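Local coordinates for adherence and virulence protein A (Streptococcus pneumoniae, PDB 6PON), which probably binds the host matrix protein fibronectin and acts as a pneumococcal adherence and virulence factor, at residues Q93-R98 against L198-G203; L19-I24 against G85-S90. All blocks are in the same frame, centred on the assembly; numbering follows the deposited sequence.

In the fold
Contact 1 and contact 2 sit at the two ends of the same pieces of structure, their centres about 25 Å apart. Strand 87-93 starts in contact 2, where it meets the first residues of strand 23-28, and runs out into the turn that makes contact 1. Helix 5-19 spans the same gap: its first residues touch Gln93 and Gly201 of contact 1, and its last leads into the turn of contact 2. Contact 2, its centre about 21 Å from the centre of the chain, ties two sheets together; contact 1, its centre about 5 Å from that point, joins the sheet region to the helices. The second subunit reaches contact 1 but not contact 2.

Contact 1 of 2, residues Q93-R98 against L198-G203; sequences QVENDR and LFQGLG
The side-chain amide of Asn96 gives a nearly straight hydrogen bond, ND2 to Gln200 O at 2.8 Å with 177° at the hydrogen. The acceptor lies in the plane of the Asn96 amide, while the donor is tilted from the plane of the Gln200 carbonyl. Gln200 answers with its own side chain: with CG swung opposite the backbone N (chi1 -178°) and the chain straight beyond it, the amide reaches the backbone of Asn96 and the side chain of Asp97. Gln200 OE1 takes a weak hydrogen bond from Asn96 N at 3.4 Å and touches Glu95 CB at 3.5 Å. Gln200 NE2 passes Asp97 CB at 3.3 Å, the two side chains crossing at about a right angle. Next along, Asn96 O receives a CA-H...O contact from Gly201 CA, 3.1 Å away; with no side chain on Gly201, the two backbones can come this close.

The turn is braced from within by Gln93, whose NE2 bonds to Asp97 O at 3.0 Å and also to Gly5 O of helix 5-19. The polar end of Glu95 turns to Asn172. Beyond the contact, Phe199 meets the ring of Phe222 of the second subunit. What results is a type II' turn, Val94 to Asp97, in the hairpin connection between two antiparallel strands, docked onto the interhelical loop that leads to the N-cap Gly203 of helix 204-225.

Contact 2 of 2, residues L19-I24 against G85-S90; sequences LVNGRI and GALIES
Arg23 folds back over residues 85-87, each part of its side chain meeting them in turn. Its CB lies 3.9 Å from Ala86 O; the chain then bends at chi2 (-76°), which brings Arg23 CD to 3.4 Å from Gly85 O and close to Ala86 O as well. Further out, NE runs beside the Leu87 side chain, and Leu87 CB sits over the centre of one guanidinium face, 3.5 Å from Arg23 CZ. At the tip, Arg23 NH1 donates to Gly85 O at 2.8 Å, in the plane of that carbonyl and a little tilted from the guanidinium plane. The charged group is thus fixed by one bond at its edge and an aliphatic carbon on its face.

Beneath it the backbones pair. Ile24 N bonds to Ala86 O at 2.9 Å, and Ile88 N to Gly22 O at 3.0 Å, making Arg23 and Leu87 a non-hydrogen-bonded antiparallel pair. Asn21 N extends the pairing to Ile88 O at 2.7 Å. Just past the helix end, a type II turn from Leu19 to Gly22 presents that N-H, and a water donates to both Asn21 OD1 and Glu89 O.

Away from Arg23 and Leu87, on the buried face, Ile24 and Ile88 cross at about a right angle, Ile24 CG1 close against Ile88 CD1, and both pack on Ile39 of strand 34-41. On the other edge of strand 87-93, a classic beta bulge sets Glu89 and Ser90 together against Thr103 of strand 99-107. This short antiparallel bridge joins the outermost strands of two sheets, 23-28 and 87-93, edge to edge within the NFACT N-terminal region.

Contact 1 of 2, residues Q93-R98 against L198-G203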
ATOM      1  N   GLN B  93     -15.378  -4.298 -25.525  1.00 23.66           N
ATOM      2  CA  GLN B  93     -14.873  -5.457 -24.808  1.00 21.75           C
ATOM      3  C   GLN B  93     -15.961  -5.984 -23.880  1.00 21.64           C
ATOM      4  O   GLN B  93     -16.687  -5.208 -23.253  1.00 24.81           O
ATOM      5  CB  GLN B  93     -13.628  -5.075 -24.005  1.00 20.55           C
ATOM      6  CG  GLN B  93     -13.005  -6.192 -23.209  1.00 19.95           C
ATOM      7  CD  GLN B  93     -11.794  -5.724 -22.436  1.00 22.87           C
ATOM      8  OE1 GLN B  93     -11.563  -4.518 -22.284  1.00 21.52           O
ATOM      9  NE2 GLN B  93     -11.000  -6.672 -21.959  1.00 20.12           N
ATOM     10  N   VAL B  94     -16.078  -7.306 -23.793  1.00 22.96           N
ATOM     11  CA  VAL B  94     -16.947  -7.913 -22.787  1.00 25.23           C
ATOM     12  C   VAL B  94     -16.196  -7.917 -21.463  1.00 24.16           C
ATOM     13  O   VAL B  94     -15.238  -8.672 -21.291  1.00 27.26           O
ATOM     14  CB  VAL B  94     -17.369  -9.334 -23.171  1.00 26.81           C
ATOM     15  CG1 VAL B  94     -18.336  -9.868 -22.127  1.00 22.30           C
ATOM     16  CG2 VAL B  94     -17.989  -9.361 -24.552  1.00 20.22           C
ATOM     17  N   GLU B  95     -16.628  -7.078 -20.528  1.00 28.69           N
ATOM     18  CA  GLU B  95     -16.060  -7.063 -19.170  1.00 26.21           C
ATOM     19  C   GLU B  95     -14.553  -6.832 -19.304  1.00 26.21           C
ATOM     20  O   GLU B  95     -14.144  -5.897 -20.013  1.00 25.67           O
ATOM     21  CB  GLU B  95     -16.474  -8.347 -18.451  1.00 24.11           C
ATOM     22  CG  GLU B  95     -17.857  -8.309 -17.831  1.00 30.92           C
ATOM     23  CD  GLU B  95     -18.087  -7.069 -16.940  1.00 40.17           C
ATOM     24  OE1 GLU B  95     -18.997  -6.265 -17.261  1.00 45.10           O
ATOM     25  OE2 GLU B  95     -17.369  -6.897 -15.925  1.00 33.17           O
ATOM     26  N   ASN B  96     -13.702  -7.641 -18.669  1.00 25.11           N
ATOM     27  CA  ASN B  96     -12.265  -7.608 -18.902  1.00 26.67           C
ATOM     28  C   ASN B  96     -11.787  -8.929 -19.482  1.00 26.14           C
ATOM     29  O   ASN B  96     -10.625  -9.300 -19.326  1.00 24.84           O
ATOM     30  CB  ASN B  96     -11.489  -7.283 -17.627  1.00 25.72           C
ATOM     31  CG  ASN B  96     -10.097  -6.722 -17.912  1.00 25.11           C
ATOM     32  OD1 ASN B  96      -9.947  -5.777 -18.685  1.00 21.89           O
ATOM     33  ND2 ASN B  96      -9.072  -7.307 -17.284  1.00 26.51           N
ATOM     34  N   ASP B  97     -12.680  -9.649 -20.154  1.00 27.44           N
ATOM     35  CA  ASP B  97     -12.312 -10.904 -20.784  1.00 21.78           C
ATOM     36  C   ASP B  97     -11.715 -10.625 -22.165  1.00 21.09           C
ATOM     37  O   ASP B  97     -11.720  -9.494 -22.650  1.00 21.36           O
ATOM     38  CB  ASP B  97     -13.532 -11.816 -20.879  1.00 24.17           C
ATOM     39  CG  ASP B  97     -13.167 -13.292 -20.963  1.00 31.05           C
ATOM     40  OD1 ASP B  97     -11.984 -13.643 -21.204  1.00 22.86           O
ATOM     41  OD2 ASP B  97     -14.094 -14.113 -20.797  1.00 36.24           O
ATOM     42  N   ARG B  98     -11.183 -11.672 -22.794  1.00 20.49           N
ATOM     43  CA  ARG B  98     -10.548 -11.556 -24.108  1.00 19.45           C
ATOM     44  C   ARG B  98     -11.568 -11.787 -25.228  1.00 23.95           C
ATOM     45  O   ARG B  98     -11.463 -12.711 -26.034  1.00 23.25           O
ATOM     46  CB  ARG B  98      -9.373 -12.525 -24.214  1.00 19.09           C
ATOM     47  CG  ARG B  98      -8.143 -12.167 -23.322  1.00 23.95           C
ATOM     48  CD  ARG B  98      -7.253 -13.389 -23.080  1.00 16.95           C
ATOM     49  NE  ARG B  98      -8.122 -14.454 -22.598  1.00 29.17           N
ATOM     50  CZ  ARG B  98      -7.868 -15.754 -22.694  1.00 31.26           C
ATOM     51  NH1 ARG B  98      -6.753 -16.182 -23.277  1.00 34.77           N
ATOM     52  NH2 ARG B  98      -8.762 -16.625 -22.244  1.00 35.09           N
ATOM     53  N   LEU B 198      -8.272 -14.377  -8.754  1.00 22.71           N
ATOM     54  CA  LEU B 198      -9.245 -13.422  -8.239  1.00 30.78           C
ATOM     55  C   LEU B 198      -9.784 -12.511  -9.348  1.00 28.12           C
ATOM     56  O   LEU B 198     -10.962 -12.134  -9.342  1.00 25.60           O
ATOM     57  CB  LEU B 198      -8.616 -12.595  -7.112  1.00 24.61           C
ATOM     58  CG  LEU B 198      -8.214 -13.354  -5.832  1.00 28.02           C
ATOM     59  CD1 LEU B 198      -7.240 -12.551  -4.965  1.00 22.69           C
ATOM     60  CD2 LEU B 198      -9.436 -13.712  -5.034  1.00 30.18           C
ATOM     61  N   PHE B 199      -8.955 -12.151 -10.312  1.00 27.62           N
ATOM     62  CA  PHE B 199      -9.335 -11.118 -11.255  1.00 27.93           C
ATOM     63  C   PHE B 199      -9.346 -11.661 -12.677  1.00 27.25           C
ATOM     64  O   PHE B 199      -8.568 -12.544 -13.040  1.00 26.70           O
ATOM     65  CB  PHE B 199      -8.422  -9.897 -11.102  1.00 23.48           C
ATOM     66  CG  PHE B 199      -8.524  -9.257  -9.735  1.00 23.72           C
ATOM     67  CD1 PHE B 199      -9.592  -8.444  -9.418  1.00 22.33           C
ATOM     68  CD2 PHE B 199      -7.574  -9.504  -8.758  1.00 24.28           C
ATOM     69  CE1 PHE B 199      -9.702  -7.868  -8.153  1.00 25.26           C
ATOM     70  CE2 PHE B 199      -7.673  -8.926  -7.493  1.00 22.34           C
ATOM     71  CZ  PHE B 199      -8.742  -8.111  -7.195  1.00 21.46           C
ATOM     72  N   GLN B 200     -10.298 -11.140 -13.448  1.00 29.39           N
ATOM     73  CA  GLN B 200     -10.534 -11.509 -14.835  1.00 28.55           C
ATOM     74  C   GLN B 200      -9.617 -10.721 -15.760  1.00 24.32           C
ATOM     75  O   GLN B 200      -9.471  -9.505 -15.609  1.00 22.97           O
ATOM     76  CB  GLN B 200     -11.995 -11.222 -15.182  1.00 27.55           C
ATOM     77  CG  GLN B 200     -12.411 -11.585 -16.579  1.00 27.04           C
ATOM     78  CD  GLN B 200     -13.815 -11.099 -16.886  1.00 29.84           C
ATOM     79  OE1 GLN B 200     -14.256 -10.078 -16.355  1.00 31.26           O
ATOM     80  NE2 GLN B 200     -14.528 -11.834 -17.742  1.00 26.73           N
ATOM     81  N   GLY B 201      -9.016 -11.408 -16.725  1.00 24.43           N
ATOM     82  CA  GLY B 201      -8.299 -10.710 -17.772  1.00 21.63           C
ATOM     83  C   GLY B 201      -6.873 -10.354 -17.439  1.00 27.95           C
ATOM     84  O   GLY B 201      -6.328  -9.395 -18.001  1.00 26.95           O
ATOM     85  N   LEU B 202      -6.248 -11.099 -16.535  1.00 26.11           N
ATOM     86  CA  LEU B 202      -4.877 -10.858 -16.106  1.00 25.48           C
ATOM     87  C   LEU B 202      -4.018 -11.995 -16.640  1.00 27.43           C
ATOM     88  O   LEU B 202      -4.129 -13.129 -16.165  1.00 31.71           O
ATOM     89  CB  LEU B 202      -4.800 -10.760 -14.583  1.00 27.03           C
ATOM     90  CG  LEU B 202      -4.955  -9.352 -13.993  1.00 32.00           C
ATOM     91  CD1 LEU B 202      -6.067  -8.555 -14.658  1.00 25.94           C
ATOM     92  CD2 LEU B 202      -5.143  -9.390 -12.474  1.00 21.17           C
ATOM     93  N   GLY B 203      -3.198 -11.706 -17.658  1.00 27.98           N
ATOM     94  CA  GLY B 203      -2.170 -12.637 -18.074  1.00 24.17           C
ATOM     95  C   GLY B 203      -1.111 -12.775 -16.998  1.00 25.88           C
ATOM     96  O   GLY B 203      -1.102 -12.055 -16.001  1.00 25.50           O
TER

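Contact 2 of 2, residues L19-I24 against G85-S90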
ATOM      1  N   LEU B  19     -12.332   4.071 -35.144  1.00 25.03           N
ATOM      2  CA  LEU B  19     -13.129   3.305 -36.079  1.00 27.72           C
ATOM      3  C   LEU B  19     -14.627   3.543 -35.984  1.00 27.02           C
ATOM      4  O   LEU B  19     -15.311   3.401 -37.004  1.00 24.08           O
ATOM      5  CB  LEU B  19     -12.844   1.808 -35.895  1.00 23.81           C
ATOM      6  CG  LEU B  19     -11.409   1.406 -36.220  1.00 25.65           C
ATOM      7  CD1 LEU B  19     -11.230  -0.101 -36.105  1.00 19.40           C
ATOM      8  CD2 LEU B  19     -11.027   1.898 -37.605  1.00 21.78           C
ATOM      9  N   VAL B  20     -15.156   3.888 -34.805  1.00 24.69           N
ATOM     10  CA  VAL B  20     -16.602   3.968 -34.654  1.00 29.14           C
ATOM     11  C   VAL B  20     -17.141   4.990 -35.648  1.00 27.64           C
ATOM     12  O   VAL B  20     -16.518   6.026 -35.902  1.00 25.37           O
ATOM     13  CB  VAL B  20     -16.985   4.287 -33.194  1.00 30.18           C
ATOM     14  CG1 VAL B  20     -18.455   4.662 -33.053  1.00 22.16           C
ATOM     15  CG2 VAL B  20     -16.736   3.083 -32.326  1.00 27.71           C
ATOM     16  N   ASN B  21     -18.272   4.654 -36.271  1.00 23.98           N
ATOM     17  CA  ASN B  21     -18.920   5.414 -37.334  1.00 28.80           C
ATOM     18  C   ASN B  21     -18.134   5.380 -38.631  1.00 29.58           C
ATOM     19  O   ASN B  21     -18.468   6.118 -39.570  1.00 25.38           O
ATOM     20  CB  ASN B  21     -19.188   6.867 -36.935  1.00 29.92           C
ATOM     21  CG  ASN B  21     -20.235   6.973 -35.867  1.00 38.81           C
ATOM     22  OD1 ASN B  21     -21.314   6.383 -35.979  1.00 43.22           O
ATOM     23  ND2 ASN B  21     -19.924   7.704 -34.807  1.00 39.49           N
ATOM     24  N   GLY B  22     -17.101   4.546 -38.712  1.00 27.18           N
ATOM     25  CA  GLY B  22     -16.469   4.270 -39.977  1.00 24.92           C
ATOM     26  C   GLY B  22     -17.312   3.344 -40.831  1.00 25.75           C
ATOM     27  O   GLY B  22     -18.370   2.854 -40.426  1.00 26.39           O
ATOM     28  N   ARG B  23     -16.822   3.102 -42.044  1.00 25.23           N
ATOM     29  CA  ARG B  23     -17.479   2.230 -43.004  1.00 24.88           C
ATOM     30  C   ARG B  23     -16.512   1.131 -43.388  1.00 25.67           C
ATOM     31  O   ARG B  23     -15.351   1.412 -43.694  1.00 24.36           O
ATOM     32  CB  ARG B  23     -17.914   3.002 -44.251  1.00 29.31           C
ATOM     33  CG  ARG B  23     -19.122   3.902 -44.046  1.00 30.70           C
ATOM     34  CD  ARG B  23     -20.428   3.078 -44.002  1.00 32.56           C
ATOM     35  NE  ARG B  23     -21.601   3.911 -43.710  1.00 38.93           N
ATOM     36  CZ  ARG B  23     -22.861   3.469 -43.659  1.00 38.20           C
ATOM     37  NH1 ARG B  23     -23.144   2.186 -43.878  1.00 27.25           N
ATOM     38  NH2 ARG B  23     -23.853   4.315 -43.386  1.00 39.24           N
ATOM     39  N   ILE B  24     -16.980  -0.114 -43.352  1.00 26.17           N
ATOM     40  CA  ILE B  24     -16.169  -1.243 -43.790  1.00 22.30           C
ATOM     41  C   ILE B  24     -16.214  -1.289 -45.305  1.00 26.31           C
ATOM     42  O   ILE B  24     -17.290  -1.430 -45.894  1.00 24.33           O
ATOM     43  CB  ILE B  24     -16.670  -2.562 -43.196  1.00 25.67           C
ATOM     44  CG1 ILE B  24     -16.601  -2.522 -41.672  1.00 26.06           C
ATOM     45  CG2 ILE B  24     -15.852  -3.723 -43.735  1.00 25.70           C
ATOM     46  CD1 ILE B  24     -17.361  -3.630 -41.021  1.00 18.76           C
ATOM     47  N   GLY B  85     -19.758  -2.364 -46.961  1.00 25.13           N
ATOM     48  CA  GLY B  85     -20.418  -1.084 -46.799  1.00 22.76           C
ATOM     49  C   GLY B  85     -21.028  -0.843 -45.435  1.00 26.98           C
ATOM     50  O   GLY B  85     -21.734   0.156 -45.255  1.00 24.38           O
ATOM     51  N   ALA B  86     -20.780  -1.717 -44.464  1.00 24.52           N
ATOM     52  CA  ALA B  86     -21.472  -1.584 -43.198  1.00 25.96           C
ATOM     53  C   ALA B  86     -20.932  -0.395 -42.405  1.00 27.67           C
ATOM     54  O   ALA B  86     -19.809   0.068 -42.605  1.00 26.18           O
ATOM     55  CB  ALA B  86     -21.352  -2.872 -42.385  1.00 25.13           C
ATOM     56  N   LEU B  87     -21.766   0.111 -41.503  1.00 26.66           N
ATOM     57  CA  LEU B  87     -21.395   1.182 -40.596  1.00 28.10           C
ATOM     58  C   LEU B  87     -21.031   0.567 -39.251  1.00 25.25           C
ATOM     59  O   LEU B  87     -21.718  -0.335 -38.764  1.00 22.65           O
ATOM     60  CB  LEU B  87     -22.541   2.184 -40.437  1.00 25.37           C
ATOM     61  CG  LEU B  87     -22.346   3.195 -39.304  1.00 30.86           C
ATOM     62  CD1 LEU B  87     -21.281   4.211 -39.690  1.00 31.41           C
ATOM     63  CD2 LEU B  87     -23.645   3.887 -38.910  1.00 28.90           C
ATOM     64  N   ILE B  88     -19.931   1.026 -38.669  1.00 25.19           N
ATOM     65  CA  ILE B  88     -19.453   0.477 -37.406  1.00 21.66           C
ATOM     66  C   ILE B  88     -20.117   1.255 -36.281  1.00 25.67           C
ATOM     67  O   ILE B  88     -19.840   2.439 -36.086  1.00 29.72           O
ATOM     68  CB  ILE B  88     -17.927   0.527 -37.317  1.00 24.88           C
ATOM     69  CG1 ILE B  88     -17.330  -0.479 -38.303  1.00 21.55           C
ATOM     70  CG2 ILE B  88     -17.466   0.202 -35.902  1.00 26.10           C
ATOM     71  CD1 ILE B  88     -15.851  -0.400 -38.439  1.00 25.95           C
ATOM     72  N   GLU B  89     -21.001   0.595 -35.538  1.00 22.97           N
ATOM     73  CA  GLU B  89     -21.804   1.334 -34.576  1.00 25.86           C
ATOM     74  C   GLU B  89     -21.163   1.419 -33.200  1.00 28.75           C
ATOM     75  O   GLU B  89     -21.216   2.476 -32.569  1.00 25.73           O
ATOM     76  CB  GLU B  89     -23.197   0.719 -34.480  1.00 28.10           C
ATOM     77  CG  GLU B  89     -24.086   1.224 -35.608  1.00 31.32           C
ATOM     78  CD  GLU B  89     -25.429   0.545 -35.661  1.00 37.01           C
ATOM     79  OE1 GLU B  89     -25.585  -0.546 -35.059  1.00 33.81           O
ATOM     80  OE2 GLU B  89     -26.330   1.115 -36.316  1.00 37.67           O
ATOM     81  N   SER B  90     -20.537   0.338 -32.737  1.00 24.81           N
ATOM     82  CA  SER B  90     -19.914   0.301 -31.425  1.00 22.37           C
ATOM     83  C   SER B  90     -18.821  -0.760 -31.442  1.00 28.38           C
ATOM     84  O   SER B  90     -18.897  -1.729 -32.206  1.00 22.01           O
ATOM     85  CB  SER B  90     -20.937  -0.021 -30.337  1.00 22.04           C
ATOM     86  OG  SER B  90     -21.394  -1.356 -30.484  1.00 21.61           O
TER
HETATM   87  O   HOH W   1     -22.188   4.806 -33.293  1.00 32.77           O